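Local coordinates for putative calcium binding protein (Streptomyces coelicolor, PDB 3AKB) that binds calcium ions in EF-hand loops and probably takes part in calcium-mediated regulation in this bacterium, at residues 10-21 with 70-78; 32-40 with 102-110. The protein carries 2 engineered substitutions. All blocks are in the same frame, centred on the assembly; numbering follows the deposited sequence.

Contact 1. Residues 10-21 with 70-78; sequences FTTFDQDGNGHI and QRITREEFV. With CA (calcium ion), chain E; CA (calcium ion), chain F; CA (calcium ion), chain H.
Phe10 and Phe77 meet where the helix that ends at Phe13 passes the helix that starts at Arg74. With CG anti to the backbone N (chi1 -175°), the Phe10 side chain reaches across, and its CB lies 3.9 Å from CD2 of Phe77. Further out, CD1 sits 3.6 Å from Phe77 CB, where the edge of the Phe10 ring turns to the face of Phe77 in an offset edge-to-face pair, the planes 62° apart. CE1 and CZ each come 3.7 Å from the backbone N of Arg74, while Ile72 O borders the ring edge. On the remaining flank, CD2 is 3.6 Å from Arg74 NH1, and CE2 stands over the centre of the guanidinium. An alanine here would strip the ring from between Phe77 and Arg74, probably leaving a gap beside Phe77 and a guanidinium freer to turn. Nearby, Phe13 extends the aromatic cluster, touching Phe77 CE1 through CD2.

The setting is the classic pairing of two EF-hand loops through a short antiparallel strand pair. Ile21 N donates to Ile72 O and Ile72 N to Ile21 O, each at 2.8 Å. The flanking carbonyls serve the metals: His20 O binds one calcium together with side-chain oxygens of Asp14, Asp16, Asn18 and Asp25, and Arg71 O another. Thr73 and Glu76 form a capping box at the following helix, Glu76 also chelating that second ion through both oxygens. The His20 ring carries Arg71 CD over one face, 3.9 Å from its centroid, and Asn18 OD1 over the opposite face, while its NE2 binds a further calcium at 2.0 Å.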
loop_
_atom_site.group_PDB
_atom_site.type_symbol
_atom_site.label_atom_id
_atom_site.label_comp_id
_atom_site.label_asym_id
_atom_site.label_seq_id
_atom_site.Cartn_x
_atom_site.Cartn_y
_atom_site.Cartn_z
ATOM N N PHE A 10 9.170 -5.758 -2.633
ATOM C CA PHE A 10 8.679 -6.226 -3.922
ATOM C C PHE A 10 7.411 -7.061 -3.786
ATOM O O PHE A 10 6.454 -6.867 -4.538
ATOM C CB PHE A 10 9.756 -7.018 -4.682
ATOM C CG PHE A 10 9.335 -7.414 -6.080
ATOM C CD1 PHE A 10 9.397 -6.486 -7.112
ATOM C CD2 PHE A 10 8.875 -8.687 -6.351
ATOM C CE1 PHE A 10 8.987 -6.831 -8.410
ATOM C CE2 PHE A 10 8.460 -9.038 -7.647
ATOM C CZ PHE A 10 8.530 -8.096 -8.669
ATOM N N THR A 11 7.424 -8.016 -2.863
ATOM C CA THR A 11 6.287 -8.889 -2.605
ATOM C C THR A 11 5.028 -8.099 -2.230
ATOM O O THR A 11 3.918 -8.468 -2.637
ATOM C CB THR A 11 6.632 -9.923 -1.494
ATOM O OG1 THR A 11 7.750 -10.725 -1.905
ATOM C CG2 THR A 11 5.451 -10.851 -1.193
ATOM N N THR A 12 5.193 -7.017 -1.471
ATOM C CA THR A 12 4.064 -6.199 -1.060
ATOM C C THR A 12 3.385 -5.625 -2.307
ATOM O O THR A 12 2.157 -5.567 -2.379
ATOM C CB THR A 12 4.509 -5.059 -0.118
ATOM O OG1 THR A 12 5.052 -5.632 1.086
ATOM C CG2 THR A 12 3.324 -4.162 0.226
ATOM N N PHE A 13 4.164 -5.236 -3.309
ATOM C CA PHE A 13 3.582 -4.691 -4.547
ATOM C C PHE A 13 3.078 -5.797 -5.486
ATOM O O PHE A 13 2.061 -5.641 -6.167
ATOM C CB PHE A 13 4.608 -3.838 -5.305
ATOM C CG PHE A 13 4.881 -2.480 -4.686
ATOM C CD1 PHE A 13 3.841 -1.612 -4.352
ATOM C CD2 PHE A 13 6.204 -2.046 -4.514
ATOM C CE1 PHE A 13 4.133 -0.319 -3.809
ATOM C CE2 PHE A 13 6.501 -0.761 -3.978
ATOM C CZ PHE A 13 5.456 0.095 -3.626
ATOM N N ASP A 14 3.808 -6.913 -5.505
ATOM C CA ASP A 14 3.466 -8.053 -6.369
ATOM C C ASP A 14 2.403 -8.899 -5.691
ATOM O O ASP A 14 2.634 -10.053 -5.303
ATOM C CB ASP A 14 4.721 -8.867 -6.699
ATOM C CG ASP A 14 4.435 -10.003 -7.653
ATOM O OD1 ASP A 14 3.428 -9.911 -8.405
ATOM O OD2 ASP A 14 5.217 -11.003 -7.656
ATOM N N GLN A 15 1.203 -8.320 -5.615
ATOM C CA GLN A 15 0.091 -8.898 -4.882
ATOM C C GLN A 15 -0.312 -10.288 -5.354
ATOM O O GLN A 15 -0.694 -11.120 -4.523
ATOM C CB GLN A 15 -1.091 -7.926 -4.894
ATOM C CG GLN A 15 -0.876 -6.725 -3.965
ATOM C CD GLN A 15 -1.143 -7.068 -2.506
ATOM O OE1 GLN A 15 -2.186 -7.642 -2.190
ATOM N NE2 GLN A 15 -0.239 -6.701 -1.616
ATOM N N ASP A 16 -0.213 -10.559 -6.667
ATOM C CA ASP A 16 -0.577 -11.881 -7.185
ATOM C C ASP A 16 0.596 -12.877 -7.245
ATOM O O ASP A 16 0.427 -14.051 -7.625
ATOM C CB ASP A 16 -1.345 -11.759 -8.513
ATOM C CG ASP A 16 -0.476 -11.304 -9.665
ATOM O OD1 ASP A 16 0.773 -11.300 -9.570
ATOM O OD2 ASP A 16 -1.089 -10.978 -10.707
ATOM N N GLY A 17 1.768 -12.418 -6.835
ATOM C CA GLY A 17 2.936 -13.279 -6.649
ATOM C C GLY A 17 3.629 -13.777 -7.896
ATOM O O GLY A 17 4.468 -14.686 -7.817
ATOM N N ASN A 18 3.300 -13.203 -9.054
ATOM C CA ASN A 18 3.772 -13.783 -10.312
ATOM C C ASN A 18 5.123 -13.226 -10.821
ATOM O O ASN A 18 5.555 -13.512 -11.949
ATOM C CB ASN A 18 2.667 -13.672 -11.354
ATOM C CG ASN A 18 2.503 -12.264 -11.870
ATOM O OD1 ASN A 18 3.108 -11.306 -11.373
ATOM N ND2 ASN A 18 1.722 -12.132 -12.923
ATOM N N GLY A 19 5.795 -12.446 -9.979
ATOM C CA GLY A 19 7.170 -12.008 -10.255
ATOM C C GLY A 19 7.353 -10.699 -10.982
ATOM O O GLY A 19 8.479 -10.246 -11.221
ATOM N N HIS A 20 6.237 -10.065 -11.354
ATOM C CA HIS A 20 6.321 -8.728 -11.894
ATOM C C HIS A 20 5.122 -7.940 -11.414
ATOM O O HIS A 20 4.080 -8.522 -11.140
ATOM C CB HIS A 20 6.418 -8.749 -13.435
ATOM C CG HIS A 20 5.201 -9.282 -14.134
ATOM N ND1 HIS A 20 5.133 -10.566 -14.635
ATOM C CD2 HIS A 20 4.037 -8.680 -14.478
ATOM C CE1 HIS A 20 3.955 -10.748 -15.214
ATOM N NE2 HIS A 20 3.281 -9.610 -15.155
ATOM N N ILE A 21 5.286 -6.629 -11.311
ATOM C CA ILE A 21 4.218 -5.746 -10.834
ATOM C C ILE A 21 3.489 -5.167 -12.049
ATOM O O ILE A 21 4.143 -4.596 -12.943
ATOM C CB ILE A 21 4.789 -4.620 -9.960
ATOM C CG1 ILE A 21 5.598 -5.229 -8.796
ATOM C CG2 ILE A 21 3.653 -3.742 -9.424
ATOM C CD1 ILE A 21 6.622 -4.303 -8.182
ATOM N N GLN A 70 5.042 -1.535 -19.072
ATOM C CA GLN A 70 3.957 -1.537 -18.071
ATOM C C GLN A 70 3.875 -2.841 -17.255
ATOM O O GLN A 70 2.801 -3.284 -16.824
ATOM C CB GLN A 70 2.627 -1.123 -18.744
ATOM C CG GLN A 70 2.688 0.333 -19.255
ATOM C CD GLN A 70 1.523 0.736 -20.152
ATOM O OE1 GLN A 70 0.677 -0.085 -20.515
ATOM N NE2 GLN A 70 1.495 2.014 -20.519
ATOM N N ARG A 71 5.045 -3.461 -17.091
ATOM C CA ARG A 71 5.319 -4.530 -16.136
ATOM C C ARG A 71 6.599 -4.079 -15.432
ATOM O O ARG A 71 7.552 -3.590 -16.085
ATOM C CB ARG A 71 5.581 -5.880 -16.826
ATOM C CG ARG A 71 4.379 -6.491 -17.542
ATOM C CD ARG A 71 4.734 -7.850 -18.126
ATOM N NE ARG A 71 5.598 -7.665 -19.276
ATOM C CZ ARG A 71 5.157 -7.638 -20.522
ATOM N NH1 ARG A 71 3.859 -7.808 -20.755
ATOM N NH2 ARG A 71 6.007 -7.457 -21.525
ATOM N N ILE A 72 6.631 -4.189 -14.111
ATOM C CA ILE A 72 7.868 -3.907 -13.379
ATOM C C ILE A 72 8.438 -5.236 -12.914
ATOM O O ILE A 72 7.854 -5.906 -12.061
ATOM C CB ILE A 72 7.610 -3.032 -12.135
ATOM C CG1 ILE A 72 6.947 -1.710 -12.545
ATOM C CG2 ILE A 72 8.926 -2.791 -11.374
ATOM C CD1 ILE A 72 6.321 -0.933 -11.362
ATOM N N THR A 73 9.565 -5.639 -13.500
ATOM C CA THR A 73 10.205 -6.891 -13.127
ATOM C C THR A 73 10.922 -6.776 -11.782
ATOM O O THR A 73 11.205 -5.661 -11.316
ATOM C CB THR A 73 11.220 -7.346 -14.196
ATOM O OG1 THR A 73 12.225 -6.343 -14.341
ATOM C CG2 THR A 73 10.545 -7.574 -15.525
ATOM N N ARG A 74 11.189 -7.935 -11.171
ATOM C CA ARG A 74 12.058 -8.009 -10.004
ATOM C C ARG A 74 13.348 -7.230 -10.252
ATOM O O ARG A 74 13.742 -6.400 -9.430
ATOM C CB ARG A 74 12.369 -9.467 -9.692
ATOM C CG ARG A 74 12.744 -9.745 -8.235
ATOM C CD ARG A 74 12.834 -11.246 -7.987
ATOM N NE ARG A 74 11.533 -11.912 -8.076
ATOM C CZ ARG A 74 10.692 -12.060 -7.058
ATOM N NH1 ARG A 74 11.002 -11.579 -5.858
ATOM N NH2 ARG A 74 9.537 -12.690 -7.240
ATOM N N GLU A 75 13.980 -7.461 -11.406
ATOM C CA GLU A 75 15.230 -6.780 -11.755
ATOM C C GLU A 75 15.092 -5.259 -11.805
ATOM O O GLU A 75 15.925 -4.537 -11.241
ATOM C CB GLU A 75 15.803 -7.337 -13.067
ATOM C CG GLU A 75 17.297 -7.098 -13.279
ATOM C CD GLU A 75 18.192 -7.834 -12.281
ATOM O OE1 GLU A 75 17.685 -8.613 -11.445
ATOM O OE2 GLU A 75 19.422 -7.624 -12.335
ATOM N N GLU A 76 14.033 -4.768 -12.456
ATOM C CA GLU A 76 13.736 -3.337 -12.508
ATOM C C GLU A 76 13.547 -2.727 -11.113
ATOM O O GLU A 76 13.981 -1.591 -10.837
ATOM C CB GLU A 76 12.484 -3.087 -13.358
ATOM C CG GLU A 76 12.765 -3.109 -14.849
ATOM C CD GLU A 76 11.507 -2.941 -15.696
ATOM O OE1 GLU A 76 10.472 -3.524 -15.354
ATOM O OE2 GLU A 76 11.557 -2.235 -16.713
ATOM N N PHE A 77 12.885 -3.478 -10.247
ATOM C CA PHE A 77 12.650 -3.015 -8.885
ATOM C C PHE A 77 13.936 -2.989 -8.068
ATOM O O PHE A 77 14.216 -1.993 -7.423
ATOM C CB PHE A 77 11.599 -3.877 -8.192
ATOM C CG PHE A 77 11.162 -3.334 -6.865
ATOM C CD1 PHE A 77 10.195 -2.332 -6.798
ATOM C CD2 PHE A 77 11.718 -3.810 -5.683
ATOM C CE1 PHE A 77 9.787 -1.808 -5.570
ATOM C CE2 PHE A 77 11.307 -3.292 -4.461
ATOM C CZ PHE A 77 10.349 -2.301 -4.400
ATOM N N VAL A 78 14.703 -4.081 -8.113
ATOM C CA VAL A 78 15.947 -4.220 -7.338
ATOM C C VAL A 78 17.001 -3.232 -7.841
ATOM O O VAL A 78 17.525 -2.440 -7.054
ATOM C CB VAL A 78 16.484 -5.688 -7.353
ATOM C CG1 VAL A 78 17.859 -5.786 -6.692
ATOM C CG2 VAL A 78 15.507 -6.634 -6.660
HETATM CA CA CA E . 2.120 -9.451 -10.207
HETATM CA CA CA F . 9.258 -3.066 -17.493
HETATM CA CA CA H . 1.474 -9.381 -15.925
HETATM O O HOH W 1 6.774 -12.077 -5.826
HETATM O O HOH W 2 0.629 -9.413 -12.036
HETATM O O HOH W 3 10.688 -10.409 -12.710
HETATM O O HOH W 4 10.020 -5.367 -18.148
#

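Contact 2. Residues 32-40 with 102-110; sequences AMLAEFGVA and AALGVADTD. Engineered in segment 32-40: Met33 (natural residue Leu). With CA (calcium ion), chain C; CA (calcium ion), chain L.
Phe37 lays one face of its ring over Ala107, joining helix 23-37, which follows the first calcium loop, to helix 89-107, which leads into the EF-hand loop beginning at Asp108. The helix after one loop thus packs on the helix before another. The short segments 32-37 and 102-107 run nearly parallel, their axes 10.1 Å apart at an angle of 20°.

Most of the contact is apolar, and Val106 stands at its centre. Its CG1 meets Phe37 CB at 3.8 Å and is also approached by Val39 CG2, while CG2 points to Leu34, whose CD2 lies 3.8 Å away, the two side chains crossing at about a right angle. Met33, an engineered residue in place of the natural leucine, stretches out fully: SD rests 3.8 Å from Ala103 CB, and CE reaches both Val106 CG1 and Ala107 CB, close to the carbonyl oxygen of Ala103. Ala123 and Phe127 also touch this methionine.

The aromatic interaction is a CH-pi contact. Ala107 CA lies 3.9 Å from the centroid of the Phe37 ring, 18° off its normal. Phe37 CG is anti to the carbonyl carbon (chi1 -73°), which carries the ring across the end of the other helix, so that Thr109 CG2 comes to its edge, 3.9 Å from CD1. Arg122 and Asp119 of helix 117-126 also pack against Phe37.

Backbone bonds shape the turn after helix 23-37. Gly38, with positive phi, makes a Schellman motif in which Val39 N bonds back to Leu34 O, and this brings Val39 round to Val106.

Metal bonds begin past the apolar patch: Asp108 OD1 and Asp110 OD1 bind the chain C calcium along with Asp112 and Ala114, and Asp110 OD2 lies 1.9 Å from the chain L calcium.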
loop_
_atom_site.group_PDB
_atom_site.type_symbol
_atom_site.label_atom_id
_atom_site.label_comp_id
_atom_site.label_asym_id
_atom_site.label_seq_id
_atom_site.Cartn_x
_atom_site.Cartn_y
_atom_site.Cartn_z
ATOM N N ALA A 32 -9.796 -6.549 -3.246
ATOM C CA ALA A 32 -9.793 -7.396 -2.050
ATOM C C ALA A 32 -10.138 -6.566 -0.818
ATOM O O ALA A 32 -10.848 -7.037 0.081
ATOM C CB ALA A 32 -8.440 -8.111 -1.888
ATOM N N MET A 33 -9.665 -5.322 -0.772
ATOM C CA MET A 33 -9.985 -4.488 0.384
ATOM C C MET A 33 -11.473 -4.126 0.399
ATOM O O MET A 33 -12.108 -4.137 1.447
ATOM C CB MET A 33 -9.150 -3.192 0.422
ATOM C CG MET A 33 -9.264 -2.483 1.742
ATOM S SD MET A 33 -8.783 -0.687 1.733
ATOM C CE MET A 33 -9.210 -0.357 3.482
ATOM N N LEU A 34 -12.019 -3.785 -0.767
ATOM C CA LEU A 34 -13.445 -3.511 -0.860
ATOM C C LEU A 34 -14.291 -4.706 -0.442
ATOM O O LEU A 34 -15.334 -4.533 0.233
ATOM C CB LEU A 34 -13.797 -3.075 -2.291
ATOM C CG LEU A 34 -13.173 -1.737 -2.678
ATOM C CD1 LEU A 34 -13.388 -1.499 -4.185
ATOM C CD2 LEU A 34 -13.698 -0.562 -1.874
ATOM N N ALA A 35 -13.878 -5.904 -0.856
ATOM C CA ALA A 35 -14.583 -7.119 -0.478
ATOM C C ALA A 35 -14.537 -7.360 1.034
ATOM O O ALA A 35 -15.570 -7.724 1.644
ATOM C CB ALA A 35 -14.024 -8.301 -1.239
ATOM N N GLU A 36 -13.376 -7.101 1.650
ATOM C CA GLU A 36 -13.209 -7.286 3.093
ATOM C C GLU A 36 -14.196 -6.418 3.892
ATOM O O GLU A 36 -14.747 -6.869 4.919
ATOM C CB GLU A 36 -11.751 -6.973 3.491
ATOM C CG GLU A 36 -11.460 -6.917 4.998
ATOM C CD GLU A 36 -11.660 -8.243 5.676
ATOM O OE1 GLU A 36 -11.265 -9.271 5.086
ATOM O OE2 GLU A 36 -12.231 -8.277 6.785
ATOM N N PHE A 37 -14.386 -5.181 3.441
ATOM C CA PHE A 37 -15.256 -4.215 4.123
ATOM C C PHE A 37 -16.688 -4.143 3.565
ATOM O O PHE A 37 -17.510 -3.382 4.067
ATOM C CB PHE A 37 -14.583 -2.852 4.132
ATOM C CG PHE A 37 -13.442 -2.792 5.087
ATOM C CD1 PHE A 37 -13.678 -2.560 6.444
ATOM C CD2 PHE A 37 -12.144 -3.066 4.656
ATOM C CE1 PHE A 37 -12.604 -2.556 7.334
ATOM C CE2 PHE A 37 -11.071 -3.084 5.550
ATOM C CZ PHE A 37 -11.294 -2.821 6.878
ATOM N N GLY A 38 -16.981 -4.928 2.537
ATOM C CA GLY A 38 -18.337 -4.908 1.963
ATOM C C GLY A 38 -18.725 -3.590 1.331
ATOM O O GLY A 38 -19.926 -3.206 1.323
ATOM N N VAL A 39 -17.729 -2.912 0.776
ATOM C CA VAL A 39 -17.924 -1.633 0.095
ATOM C C VAL A 39 -17.984 -1.893 -1.409
ATOM O O VAL A 39 -17.102 -2.545 -1.963
ATOM C CB VAL A 39 -16.810 -0.623 0.444
ATOM C CG1 VAL A 39 -16.935 0.652 -0.387
ATOM C CG2 VAL A 39 -16.833 -0.328 1.929
ATOM N N ALA A 40 -19.053 -1.427 -2.048
ATOM C CA ALA A 40 -19.268 -1.708 -3.475
ATOM C C ALA A 40 -18.275 -1.000 -4.380
ATOM O O ALA A 40 -17.936 0.166 -4.170
ATOM C CB ALA A 40 -20.698 -1.338 -3.891
ATOM N N ALA A 102 -8.222 7.132 0.499
ATOM C CA ALA A 102 -9.384 6.331 0.095
ATOM C C ALA A 102 -9.530 5.041 0.905
ATOM O O ALA A 102 -10.654 4.616 1.221
ATOM C CB ALA A 102 -9.313 6.030 -1.404
ATOM N N ALA A 103 -8.392 4.443 1.258
ATOM C CA ALA A 103 -8.364 3.225 2.046
ATOM C C ALA A 103 -8.882 3.517 3.443
ATOM O O ALA A 103 -9.663 2.742 3.998
ATOM C CB ALA A 103 -6.929 2.664 2.098
ATOM N N LEU A 104 -8.484 4.647 4.023
ATOM C CA LEU A 104 -9.051 5.016 5.323
ATOM C C LEU A 104 -10.570 5.158 5.258
ATOM O O LEU A 104 -11.286 4.776 6.184
ATOM C CB LEU A 104 -8.434 6.319 5.852
ATOM C CG LEU A 104 -6.992 6.107 6.332
ATOM C CD1 LEU A 104 -6.264 7.402 6.491
ATOM C CD2 LEU A 104 -6.914 5.362 7.686
ATOM N N GLY A 105 -11.068 5.730 4.165
ATOM C CA GLY A 105 -12.526 5.892 4.012
ATOM C C GLY A 105 -13.225 4.548 3.973
ATOM O O GLY A 105 -14.298 4.367 4.564
ATOM N N VAL A 106 -12.627 3.600 3.256
ATOM C CA VAL A 106 -13.196 2.258 3.183
ATOM C C VAL A 106 -13.234 1.546 4.529
ATOM O O VAL A 106 -14.212 0.832 4.839
ATOM C CB VAL A 106 -12.440 1.402 2.126
ATOM C CG1 VAL A 106 -12.848 -0.048 2.169
ATOM C CG2 VAL A 106 -12.697 1.959 0.747
ATOM N N ALA A 107 -12.163 1.731 5.308
ATOM C CA ALA A 107 -12.007 1.040 6.587
ATOM C C ALA A 107 -12.717 1.736 7.765
ATOM O O ALA A 107 -12.726 1.213 8.890
ATOM C CB ALA A 107 -10.513 0.818 6.896
ATOM N N ASP A 108 -13.290 2.909 7.512
ATOM C CA ASP A 108 -14.096 3.630 8.503
ATOM C C ASP A 108 -15.528 3.102 8.453
ATOM O O ASP A 108 -16.312 3.507 7.609
ATOM C CB ASP A 108 -14.051 5.131 8.201
ATOM C CG ASP A 108 -15.006 5.931 9.059
ATOM O OD1 ASP A 108 -15.504 5.376 10.068
ATOM O OD2 ASP A 108 -15.197 7.136 8.755
ATOM N N THR A 109 -15.849 2.170 9.342
ATOM C CA THR A 109 -17.088 1.416 9.223
ATOM C C THR A 109 -18.299 2.132 9.825
ATOM O O THR A 109 -19.437 1.798 9.487
ATOM C CB THR A 109 -16.962 0.020 9.829
ATOM O OG1 THR A 109 -16.769 0.123 11.245
ATOM C CG2 THR A 109 -15.822 -0.744 9.187
ATOM N N ASP A 110 -18.070 3.118 10.695
ATOM C CA ASP A 110 -19.197 3.851 11.297
ATOM C C ASP A 110 -19.355 5.268 10.740
ATOM O O ASP A 110 -20.311 5.968 11.096
ATOM C CB ASP A 110 -19.147 3.857 12.837
ATOM C CG ASP A 110 -17.912 4.516 13.394
ATOM O OD1 ASP A 110 -17.008 4.924 12.627
ATOM O OD2 ASP A 110 -17.836 4.644 14.638
HETATM CA CA CA C . -14.829 5.023 12.248
HETATM CA CA CA L . -16.258 5.542 15.248
HETATM O O HOH W 5 -14.938 2.716 12.086
HETATM O O HOH W 6 -14.437 4.564 14.512
HETATM O O HOH W 7 -15.869 3.099 16.502
#

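Contacts 1 and 2 lie on opposite sides of the chain's centre, their own centres about 25 Å apart and their nearest atoms about 6 Å apart without touching. The chain nevertheless connects them twice: strand 20-21 of contact 1 is followed by helix 23-37 of contact 2, and helix 74-87 by helix 89-107. Together they show two ways of joining EF-hands. In residues 10-21 with 70-78, two loaded calcium loops are tied directly by strand hydrogen bonds, whereas residues 32-40 with 102-110 join helices by apolar packing, where of the two segments 102-110 holds calcium ligands, Asp108 and Asp110.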